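PDB 6JPK: aspartate aminotransferase, cytoplasmic from Schizosaccharomyces pombe 972h-, which catalyses the pyridoxal 5'-phosphate-dependent transfer of the amino group of L-aspartate to 2-oxoglutarate, giving oxaloacetate and L-glutamate, and works as a homodimer. Local coordinates for residues A[27-33]-A[374-378]; A[35-41]-A[383-389]; A[48-53]-A[319-323]; A[141-145]-A[182-186]. The protein carries 1 engineered substitution. All coordinates share one frame; numbering follows the deposited sequence.

Interactions 1 and 2 join the same two parts of the chain, an N-terminal stretch and the C-terminal region, and touch through the Y377-M35 backbone pair and through F378 beside I384. Interaction 1 is partly buried at the periphery and turns on one carboxylate oxygen held by an imidazole and a phenol, beside a short parallel strand pair; interaction 2, nearer the centre, mixes backbone bonds, waters and apolar packing beside the aspartate-binding residues. Interaction 3 is a buried helix contact with one charged group among apolar side chains, and meets interaction 2 through Y40. Interaction 4, across the chain's centre from interactions 2 and 3, is purely aromatic and apolar between its segments, buried between helix 140-147 and the large sheet.

Interaction 1 (A[27-33]-A[374-378]); sequences DEDPKKV and YHLYF
D27 OD2 is gripped by two donors of segment 374-378, the phenol OH of Y377 at 2.6 Å and ND1 of H375 at 2.8 Å. H375 uses the syn lone pair of OD2, and the oxygen lies in the plane of the imidazole; Y377 arrives on the anti side, 15° out of the carboxylate plane. The carboxylate stands steeply to both rings and meets each at its edge. Its other oxygen, OD1, takes the backbone N of D29 at 2.8 Å, an Asx turn that helps fix the rotation of the group. D29 then approaches H375 from another direction: its CB sits over the centre of the ring, 3.5 Å from the centroid, in a CH-pi contact, and its carboxylate is stacked with the ring at 24°. With CG anti to the backbone N (chi1 -165°), this carboxylate is carried out over the imidazole, where the two nearby acids would probably favour a protonated ring. D29 OD1 accepts from K31 N in a second Asx turn, inside the type I turn D29-K32. Beyond the turn the backbones pair as the two-stranded parallel sheet of strands 33-34 and 376-377, in the small domain of this aminotransferase fold. V33 N donates to H375 O at 3.0 Å, and Y377 N returns a bond to V33 O. V33 and L376 lie side by side, V33 CB 3.9 Å from L376 CD2, with helix 394-407 packed against L376. K32 NZ turns back to D27 O and also binds Y24 O, its ammonium making a cation-pi contact with Y24.

Interaction 2 (A[35-41]-A[383-389]); sequences MSVGAYR and RISMAGL
M35 and I384 lie side by side and point the same way, M35 CE 3.5 Å from I384 CG2, while L389 comes in obliquely and sets CD1 3.7 Å from M35 CG. S385 points across at the opposite backbone: its OG, swung anti to its own N (chi1 168°), donates to V37 O at 2.7 Å, nearly along that carbonyl's axis. The same OG accepts from A387 N in an ST turn, while S385 N donates to M35 O at 2.8 Å. An alanine at S385 is likely to leave V37 O without its hydroxyl donor and A387 N without its acceptor. A387 CB points toward segment 35-41 and meets A39 O at 3.4 Å. R383 folds at chi3 (65°) to bring its guanidinium obliquely to S36 O, and water completes the join: one molecule bridges M35 O, R383 O and R383 NH2, another S36 O and R383 NH1. R41 reaches E69 of the second subunit in a salt bridge. G38 and R383 probably bind L-aspartate, R383 being placed like the arginine that holds the substrate's alpha-carboxylate in class I aminotransferases.

Interaction 3 (A[48-53]-A[319-323]); sequences WILPAV and DLKTM
D319 supplies the one hydrogen bond between the segments: its OD2 accepts from A52 N at 2.8 Å, through the syn lone pair and nearly straight (164°). This amide lies in the first turn of helix 51-62, where L50 holds the N-cap position, and the helix start would probably stabilise the negative carboxylate. P51, with no N-H to give, slides past in the opposite direction, CD 3.3 Å from D319 OD2. A leucine in place of D319 would probably leave the A52 amide without its acceptor and the helix start without its nearby negative charge. The apolar contacts centre on M323. Its CG lies 3.5 Å from W48 CZ3, and a bend at chi3 (-74°) turns the end of the chain to the methyls of L50, with M323 SD 3.8 Å from L50 CD2. M323 SD, 5.2 Å from the centroid of the W48 six-membered ring, stands at its edge in a Met-aromatic contact. T322 adds CG2, 3.8 Å from W48 CH2, crossing the indole at about a right angle. The contact thus sets the start of helix 51-62 against the long helix 310-340; V53 packs on helix 297-308 and on H68 of the second subunit, while M323 also touches Y40 and F225.

Interaction 4 (A[141-145]-A[182-186]); sequences HRTLW and IFLLH
H141 leaves helix 140-147 toward strand 182-186, and its CB already lies 4.0 Å from CD1 of L184. One step on, CG meets the same methyl at 3.5 Å. CG lies anti to the carbonyl carbon (chi1 -82°), a turn that lays the ring over this methyl: L184 CD1 stands over the centre of one imidazole face, 12° off the ring normal, in a CH-pi contact that also brings it within 3.6 Å of H141 ND1 and 3.7 Å of H141 CD2. At the rim, H141 CE1 faces H186 NE2 at 4.1 Å, the edge of H141 turned toward the face of H186 in an offset edge-to-face pair with planes 67° apart. Both ring nitrogens of H141 have partners outside the segments, ND1 with T137 OG1 and NE2 at the tip with D219 OD2, which together fix the ring's rotation. T137 OG1 is also bonded to H186 NE2. Helix 140-147 forms the beta-alpha-beta crossover between the parallel strands 131-135 and 152-159, and here it packs on the mixed sheet of the large, cofactor-binding domain of the fold. In class I aminotransferases the aspartate corresponding to D219 pairs with the pyridine nitrogen of the cofactor, so H141 probably acts as its second shell. One turn along the helix, W145 sets NE1 4.0 Å from L184 CD1 and CH2 4.2 Å from I182 CG2. Elsewhere on the helix, T143 OG1 is hydrogen-bonded to N290 of the second subunit.

Interaction 1 (A[27-33]-A[374-378])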
# COMPACT_ATOMS: atom_id res chain seq x y z
N ASP A 27 24.28 18.74 12.84
CA ASP A 27 25.32 18.74 13.86
C ASP A 27 26.67 18.38 13.24
O ASP A 27 26.80 17.36 12.56
CB ASP A 27 24.95 17.75 14.97
CG ASP A 27 25.82 17.89 16.20
OD1 ASP A 27 27.04 18.13 16.05
OD2 ASP A 27 25.28 17.80 17.32
N GLU A 28 27.69 19.20 13.50
CA GLU A 28 29.01 19.05 12.90
C GLU A 28 29.98 18.27 13.78
O GLU A 28 31.14 18.08 13.37
CB GLU A 28 29.59 20.43 12.58
CG GLU A 28 28.70 21.22 11.63
CD GLU A 28 29.23 22.62 11.30
OE1 GLU A 28 28.46 23.40 10.70
OE2 GLU A 28 30.39 22.95 11.64
N ASP A 29 29.55 17.79 14.94
CA ASP A 29 30.49 17.13 15.84
C ASP A 29 30.69 15.68 15.40
O ASP A 29 29.71 14.96 15.17
CB ASP A 29 30.00 17.18 17.28
CG ASP A 29 31.10 16.81 18.28
OD1 ASP A 29 31.54 15.64 18.31
OD2 ASP A 29 31.53 17.71 19.03
N PRO A 30 31.94 15.22 15.28
CA PRO A 30 32.18 13.84 14.83
C PRO A 30 31.63 12.76 15.76
O PRO A 30 31.40 11.63 15.31
CB PRO A 30 33.72 13.76 14.72
CG PRO A 30 34.23 14.91 15.51
CD PRO A 30 33.19 15.99 15.43
N LYS A 31 31.39 13.07 17.04
CA LYS A 31 30.91 12.08 18.00
C LYS A 31 29.39 11.97 18.05
O LYS A 31 28.86 11.27 18.92
CB LYS A 31 31.45 12.42 19.40
CG LYS A 31 32.98 12.55 19.43
CD LYS A 31 33.58 12.18 20.79
CE LYS A 31 35.12 12.01 20.74
NZ LYS A 31 35.71 10.84 19.94
N LYS A 32 28.67 12.60 17.12
CA LYS A 32 27.22 12.58 17.20
C LYS A 32 26.68 11.17 16.98
O LYS A 32 27.28 10.35 16.29
CB LYS A 32 26.61 13.55 16.20
CG LYS A 32 26.89 13.23 14.73
CD LYS A 32 26.21 14.28 13.84
CE LYS A 32 26.14 13.88 12.37
NZ LYS A 32 25.60 15.02 11.57
N VAL A 33 25.54 10.88 17.61
CA VAL A 33 24.87 9.58 17.51
C VAL A 33 23.39 9.82 17.29
O VAL A 33 22.77 10.63 18.00
CB VAL A 33 25.09 8.72 18.77
CG1 VAL A 33 24.45 7.32 18.61
CG2 VAL A 33 26.58 8.61 19.12
N TYR A 374 26.67 16.13 24.42
CA TYR A 374 27.22 14.88 23.89
C TYR A 374 26.71 14.54 22.49
O TYR A 374 27.07 13.48 21.96
CB TYR A 374 26.93 13.73 24.86
CG TYR A 374 27.68 13.88 26.17
CD1 TYR A 374 27.18 14.69 27.19
CD2 TYR A 374 28.90 13.24 26.38
CE1 TYR A 374 27.87 14.85 28.39
CE2 TYR A 374 29.61 13.39 27.58
CZ TYR A 374 29.08 14.20 28.58
OH TYR A 374 29.77 14.35 29.76
N HIS A 375 25.89 15.41 21.89
CA HIS A 375 25.45 15.26 20.50
C HIS A 375 24.71 13.95 20.28
O HIS A 375 24.86 13.30 19.24
CB HIS A 375 26.64 15.42 19.55
CG HIS A 375 27.46 16.62 19.86
ND1 HIS A 375 27.14 17.88 19.40
CD2 HIS A 375 28.53 16.78 20.67
CE1 HIS A 375 28.01 18.75 19.87
NE2 HIS A 375 28.87 18.12 20.65
N LEU A 376 23.94 13.53 21.29
CA LEU A 376 23.05 12.39 21.19
C LEU A 376 21.66 12.88 20.83
O LEU A 376 21.13 13.77 21.50
CB LEU A 376 22.97 11.61 22.50
CG LEU A 376 24.28 11.25 23.18
CD1 LEU A 376 23.97 10.40 24.37
CD2 LEU A 376 25.20 10.53 22.21
N TYR A 377 21.06 12.27 19.80
CA TYR A 377 19.78 12.71 19.26
C TYR A 377 18.73 11.62 19.51
O TYR A 377 18.79 10.54 18.90
CB TYR A 377 19.93 13.06 17.78
CG TYR A 377 20.70 14.36 17.64
CD1 TYR A 377 22.10 14.39 17.71
CD2 TYR A 377 20.02 15.56 17.52
CE1 TYR A 377 22.79 15.59 17.61
CE2 TYR A 377 20.69 16.75 17.42
CZ TYR A 377 22.06 16.77 17.47
OH TYR A 377 22.68 17.99 17.39
N PHE A 378 17.79 11.89 20.41
CA PHE A 378 16.70 10.96 20.72
C PHE A 378 15.54 11.76 21.31
O PHE A 378 15.64 12.96 21.58
CB PHE A 378 17.16 9.81 21.63
CG PHE A 378 17.77 10.23 22.96
CD1 PHE A 378 19.05 10.76 23.03
CD2 PHE A 378 17.08 10.03 24.15
CE1 PHE A 378 19.62 11.12 24.25
CE2 PHE A 378 17.65 10.37 25.38
CZ PHE A 378 18.92 10.92 25.43

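Interaction 2 (A[35-41]-A[383-389])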
# COMPACT_ATOMS: atom_id res chain seq x y z
N MET A 35 20.10 8.26 17.96
CA MET A 35 19.47 7.21 18.73
C MET A 35 17.96 7.19 18.54
O MET A 35 17.23 6.75 19.43
CB MET A 35 19.83 7.33 20.21
CG MET A 35 21.16 6.67 20.52
SD MET A 35 22.05 7.66 21.70
CE MET A 35 21.13 7.30 23.19
N SER A 36 17.48 7.66 17.40
CA SER A 36 16.06 7.62 17.10
C SER A 36 15.75 6.77 15.88
O SER A 36 14.59 6.74 15.44
CB SER A 36 15.52 9.04 16.91
OG SER A 36 16.07 9.60 15.73
N VAL A 37 16.73 6.06 15.33
CA VAL A 37 16.54 5.31 14.09
C VAL A 37 15.63 4.11 14.38
O VAL A 37 15.91 3.30 15.27
CB VAL A 37 17.88 4.87 13.47
CG1 VAL A 37 18.83 6.05 13.31
CG2 VAL A 37 18.58 3.74 14.26
N GLY A 38 14.53 4.01 13.65
CA GLY A 38 13.55 2.98 13.93
C GLY A 38 13.72 1.71 13.12
O GLY A 38 12.72 1.11 12.72
N ALA A 39 14.96 1.30 12.88
CA ALA A 39 15.25 0.11 12.10
C ALA A 39 16.56 -0.49 12.59
O ALA A 39 17.42 0.22 13.11
CB ALA A 39 15.34 0.44 10.60
N TYR A 40 16.72 -1.80 12.41
CA TYR A 40 17.91 -2.48 12.91
C TYR A 40 19.17 -1.97 12.22
O TYR A 40 19.17 -1.66 11.02
CB TYR A 40 17.78 -4.00 12.75
CG TYR A 40 19.01 -4.73 13.27
CD1 TYR A 40 19.19 -4.95 14.63
CD2 TYR A 40 20.02 -5.17 12.40
CE1 TYR A 40 20.32 -5.58 15.12
CE2 TYR A 40 21.16 -5.82 12.88
CZ TYR A 40 21.29 -6.03 14.24
OH TYR A 40 22.41 -6.66 14.75
N ARG A 41 20.25 -1.89 12.98
CA ARG A 41 21.59 -1.56 12.49
C ARG A 41 22.57 -2.55 13.09
O ARG A 41 22.37 -3.04 14.20
CB ARG A 41 22.00 -0.11 12.88
CG ARG A 41 21.06 0.98 12.33
CD ARG A 41 21.22 1.03 10.81
NE ARG A 41 20.49 2.11 10.15
CZ ARG A 41 19.33 1.96 9.53
NH1 ARG A 41 18.72 0.78 9.48
NH2 ARG A 41 18.76 3.01 8.95
N ARG A 383 12.82 8.04 25.03
CA ARG A 383 12.91 6.84 24.21
C ARG A 383 14.20 6.85 23.39
O ARG A 383 14.50 7.85 22.73
CB ARG A 383 11.72 6.73 23.26
CG ARG A 383 11.73 5.43 22.44
CD ARG A 383 11.02 5.56 21.11
NE ARG A 383 11.70 6.50 20.23
CZ ARG A 383 11.64 6.47 18.90
NH1 ARG A 383 10.94 5.53 18.29
NH2 ARG A 383 12.31 7.38 18.20
N ILE A 384 14.96 5.75 23.44
CA ILE A 384 16.08 5.55 22.53
C ILE A 384 15.87 4.29 21.71
O ILE A 384 15.18 3.34 22.11
CB ILE A 384 17.44 5.47 23.25
CG1 ILE A 384 17.49 4.28 24.20
CG2 ILE A 384 17.74 6.80 23.97
CD1 ILE A 384 18.91 3.99 24.72
N SER A 385 16.47 4.28 20.53
CA SER A 385 16.59 3.06 19.75
C SER A 385 17.92 2.39 20.08
O SER A 385 18.99 2.99 19.91
CB SER A 385 16.50 3.38 18.26
OG SER A 385 16.88 2.25 17.52
N MET A 386 17.84 1.16 20.57
CA MET A 386 19.07 0.43 20.89
C MET A 386 19.88 0.13 19.64
O MET A 386 21.08 -0.13 19.74
CB MET A 386 18.75 -0.87 21.63
CG MET A 386 18.08 -0.70 23.00
SD MET A 386 19.11 0.19 24.19
CE MET A 386 20.62 -0.77 24.12
N ALA A 387 19.26 0.16 18.45
CA ALA A 387 19.98 -0.18 17.23
C ALA A 387 21.06 0.84 16.91
O ALA A 387 22.04 0.50 16.24
CB ALA A 387 19.02 -0.31 16.05
N GLY A 388 20.90 2.08 17.38
CA GLY A 388 21.91 3.10 17.15
C GLY A 388 23.17 2.89 17.97
O GLY A 388 24.21 3.46 17.63
N LEU A 389 23.09 2.08 19.03
CA LEU A 389 24.22 1.81 19.90
C LEU A 389 25.05 0.67 19.35
O LEU A 389 24.52 -0.34 18.86
CB LEU A 389 23.74 1.47 21.31
CG LEU A 389 23.71 2.57 22.39
CD1 LEU A 389 23.00 3.79 21.90
CD2 LEU A 389 23.04 2.04 23.64
O HOH W 1 14.50 8.25 20.20
O HOH W 2 12.10 5.90 15.44
O HOH W 3 19.14 4.55 17.12

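Interaction 3 (A[48-53]-A[319-323])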
# COMPACT_ATOMS: atom_id res chain seq x y z
N TRP A 48 21.40 -3.73 7.76
CA TRP A 48 21.91 -5.09 7.74
C TRP A 48 20.88 -5.99 7.06
O TRP A 48 19.83 -6.27 7.64
CB TRP A 48 22.20 -5.57 9.17
CG TRP A 48 22.94 -6.88 9.24
CD1 TRP A 48 24.24 -7.10 8.89
CD2 TRP A 48 22.43 -8.13 9.71
NE1 TRP A 48 24.57 -8.41 9.11
CE2 TRP A 48 23.48 -9.07 9.62
CE3 TRP A 48 21.19 -8.56 10.20
CZ2 TRP A 48 23.32 -10.41 9.99
CZ3 TRP A 48 21.04 -9.88 10.57
CH2 TRP A 48 22.10 -10.79 10.47
N ILE A 49 21.19 -6.46 5.86
CA ILE A 49 20.32 -7.41 5.18
C ILE A 49 20.56 -8.80 5.77
O ILE A 49 21.70 -9.26 5.86
CB ILE A 49 20.56 -7.40 3.66
CG1 ILE A 49 20.33 -5.99 3.09
CG2 ILE A 49 19.61 -8.39 2.97
CD1 ILE A 49 20.89 -5.82 1.68
N LEU A 50 19.49 -9.46 6.22
CA LEU A 50 19.63 -10.81 6.83
C LEU A 50 20.12 -11.80 5.77
O LEU A 50 19.48 -11.88 4.71
CB LEU A 50 18.28 -11.24 7.41
CG LEU A 50 17.55 -10.18 8.23
CD1 LEU A 50 16.75 -10.82 9.35
CD2 LEU A 50 18.53 -9.16 8.79
N PRO A 51 21.21 -12.53 6.05
CA PRO A 51 21.71 -13.51 5.07
C PRO A 51 20.62 -14.41 4.50
O PRO A 51 20.59 -14.66 3.29
CB PRO A 51 22.76 -14.30 5.87
CG PRO A 51 23.24 -13.31 6.92
CD PRO A 51 22.01 -12.52 7.29
N ALA A 52 19.69 -14.86 5.34
CA ALA A 52 18.61 -15.71 4.84
C ALA A 52 17.70 -14.96 3.87
O ALA A 52 17.20 -15.55 2.92
CB ALA A 52 17.79 -16.27 6.01
N VAL A 53 17.50 -13.66 4.09
CA VAL A 53 16.65 -12.89 3.20
C VAL A 53 17.35 -12.64 1.88
O VAL A 53 16.74 -12.74 0.81
CB VAL A 53 16.23 -11.56 3.87
CG1 VAL A 53 15.75 -10.54 2.84
CG2 VAL A 53 15.15 -11.83 4.92
N ASP A 319 19.62 -15.75 11.91
CA ASP A 319 19.68 -14.30 11.73
C ASP A 319 18.93 -13.56 12.85
O ASP A 319 19.37 -12.50 13.31
CB ASP A 319 19.12 -13.89 10.37
CG ASP A 319 19.90 -14.50 9.18
OD1 ASP A 319 21.02 -15.03 9.35
OD2 ASP A 319 19.38 -14.43 8.05
N LEU A 320 17.77 -14.09 13.27
CA LEU A 320 17.05 -13.51 14.40
C LEU A 320 17.89 -13.53 15.67
O LEU A 320 17.93 -12.56 16.43
CB LEU A 320 15.73 -14.26 14.63
CG LEU A 320 14.75 -14.21 13.46
CD1 LEU A 320 13.56 -15.14 13.68
CD2 LEU A 320 14.28 -12.78 13.25
N LYS A 321 18.57 -14.65 15.92
CA LYS A 321 19.48 -14.74 17.06
C LYS A 321 20.58 -13.68 16.97
O LYS A 321 20.91 -13.04 17.98
CB LYS A 321 20.08 -16.14 17.13
CG LYS A 321 21.11 -16.33 18.23
CD LYS A 321 21.57 -17.78 18.29
CE LYS A 321 22.52 -18.02 19.45
NZ LYS A 321 23.26 -19.30 19.29
N THR A 322 21.16 -13.49 15.78
CA THR A 322 22.18 -12.47 15.60
C THR A 322 21.68 -11.09 16.02
O THR A 322 22.33 -10.39 16.81
CB THR A 322 22.65 -12.43 14.14
OG1 THR A 322 23.30 -13.67 13.83
CG2 THR A 322 23.64 -11.28 13.93
N MET A 323 20.51 -10.69 15.49
CA MET A 323 19.98 -9.35 15.77
C MET A 323 19.58 -9.21 17.23
O MET A 323 19.96 -8.24 17.90
CB MET A 323 18.79 -9.04 14.86
CG MET A 323 19.13 -8.97 13.36
SD MET A 323 17.69 -8.42 12.39
CE MET A 323 16.67 -9.89 12.44

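Interaction 4 (A[141-145]-A[182-186])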
# COMPACT_ATOMS: atom_id res chain seq x y z
N HIS A 141 -0.91 4.71 16.20
CA HIS A 141 -2.07 3.97 16.71
C HIS A 141 -3.23 4.91 16.98
O HIS A 141 -4.39 4.56 16.72
CB HIS A 141 -1.71 3.19 17.97
CG HIS A 141 -1.03 1.88 17.70
ND1 HIS A 141 -0.46 1.11 18.70
CD2 HIS A 141 -0.84 1.20 16.54
CE1 HIS A 141 0.06 0.02 18.16
NE2 HIS A 141 -0.16 0.05 16.86
N ARG A 142 -2.96 6.11 17.50
CA ARG A 142 -4.05 7.03 17.80
C ARG A 142 -4.62 7.65 16.53
O ARG A 142 -5.83 7.60 16.31
CB ARG A 142 -3.59 8.13 18.76
CG ARG A 142 -4.63 9.24 18.88
CD ARG A 142 -4.23 10.34 19.87
NE ARG A 142 -4.19 9.84 21.25
CZ ARG A 142 -5.24 9.81 22.08
NH1 ARG A 142 -6.44 10.24 21.70
NH2 ARG A 142 -5.07 9.34 23.31
N THR A 143 -3.76 8.25 15.69
CA THR A 143 -4.27 8.99 14.54
C THR A 143 -4.91 8.07 13.51
O THR A 143 -5.89 8.45 12.88
CB THR A 143 -3.15 9.82 13.89
OG1 THR A 143 -2.04 8.98 13.55
CG2 THR A 143 -2.66 10.90 14.83
N LEU A 144 -4.39 6.86 13.34
CA LEU A 144 -4.99 5.95 12.37
C LEU A 144 -6.44 5.65 12.73
O LEU A 144 -7.33 5.66 11.86
CB LEU A 144 -4.16 4.67 12.26
CG LEU A 144 -4.63 3.59 11.29
CD1 LEU A 144 -3.42 2.87 10.65
CD2 LEU A 144 -5.55 2.57 11.98
N TRP A 145 -6.71 5.40 14.02
CA TRP A 145 -8.07 5.07 14.45
C TRP A 145 -8.96 6.29 14.46
O TRP A 145 -10.12 6.21 14.04
CB TRP A 145 -8.04 4.41 15.83
CG TRP A 145 -7.64 2.96 15.78
CD1 TRP A 145 -6.37 2.46 15.72
CD2 TRP A 145 -8.52 1.83 15.78
NE1 TRP A 145 -6.41 1.08 15.67
CE2 TRP A 145 -7.71 0.67 15.70
CE3 TRP A 145 -9.91 1.69 15.82
CZ2 TRP A 145 -8.25 -0.61 15.68
CZ3 TRP A 145 -10.44 0.41 15.80
CH2 TRP A 145 -9.61 -0.72 15.73
N ILE A 182 -12.68 -1.88 22.55
CA ILE A 182 -11.62 -2.46 21.74
C ILE A 182 -10.29 -2.18 22.41
O ILE A 182 -10.01 -1.02 22.77
CB ILE A 182 -11.63 -1.88 20.32
CG1 ILE A 182 -13.02 -2.02 19.70
CG2 ILE A 182 -10.53 -2.51 19.47
CD1 ILE A 182 -13.36 -0.88 18.75
N PHE A 183 -9.47 -3.21 22.60
CA PHE A 183 -8.17 -3.05 23.25
C PHE A 183 -7.08 -3.46 22.27
O PHE A 183 -7.08 -4.59 21.76
CB PHE A 183 -8.08 -3.84 24.55
CG PHE A 183 -8.54 -3.06 25.75
CD1 PHE A 183 -9.90 -2.91 26.01
CD2 PHE A 183 -7.63 -2.45 26.59
CE1 PHE A 183 -10.34 -2.16 27.09
CE2 PHE A 183 -8.06 -1.71 27.69
CZ PHE A 183 -9.42 -1.56 27.93
N LEU A 184 -6.15 -2.53 22.02
CA LEU A 184 -5.03 -2.73 21.12
C LEU A 184 -3.83 -3.12 21.97
O LEU A 184 -3.30 -2.29 22.72
CB LEU A 184 -4.75 -1.45 20.32
CG LEU A 184 -4.35 -1.54 18.85
CD1 LEU A 184 -3.75 -0.20 18.40
CD2 LEU A 184 -3.39 -2.70 18.57
N LEU A 185 -3.41 -4.37 21.87
CA LEU A 185 -2.37 -4.95 22.72
C LEU A 185 -1.11 -5.19 21.91
O LEU A 185 -1.17 -5.63 20.76
CB LEU A 185 -2.85 -6.27 23.33
CG LEU A 185 -4.18 -6.19 24.09
CD1 LEU A 185 -4.62 -7.57 24.57
CD2 LEU A 185 -4.07 -5.21 25.28
N HIS A 186 0.05 -4.92 22.53
CA HIS A 186 1.35 -5.22 21.94
C HIS A 186 1.71 -6.65 22.33
O HIS A 186 1.80 -6.96 23.52
CB HIS A 186 2.42 -4.26 22.44
CG HIS A 186 2.15 -2.81 22.14
ND1 HIS A 186 3.05 -2.02 21.45
CD2 HIS A 186 1.11 -2.01 22.46
CE1 HIS A 186 2.55 -0.79 21.34
NE2 HIS A 186 1.38 -0.76 21.94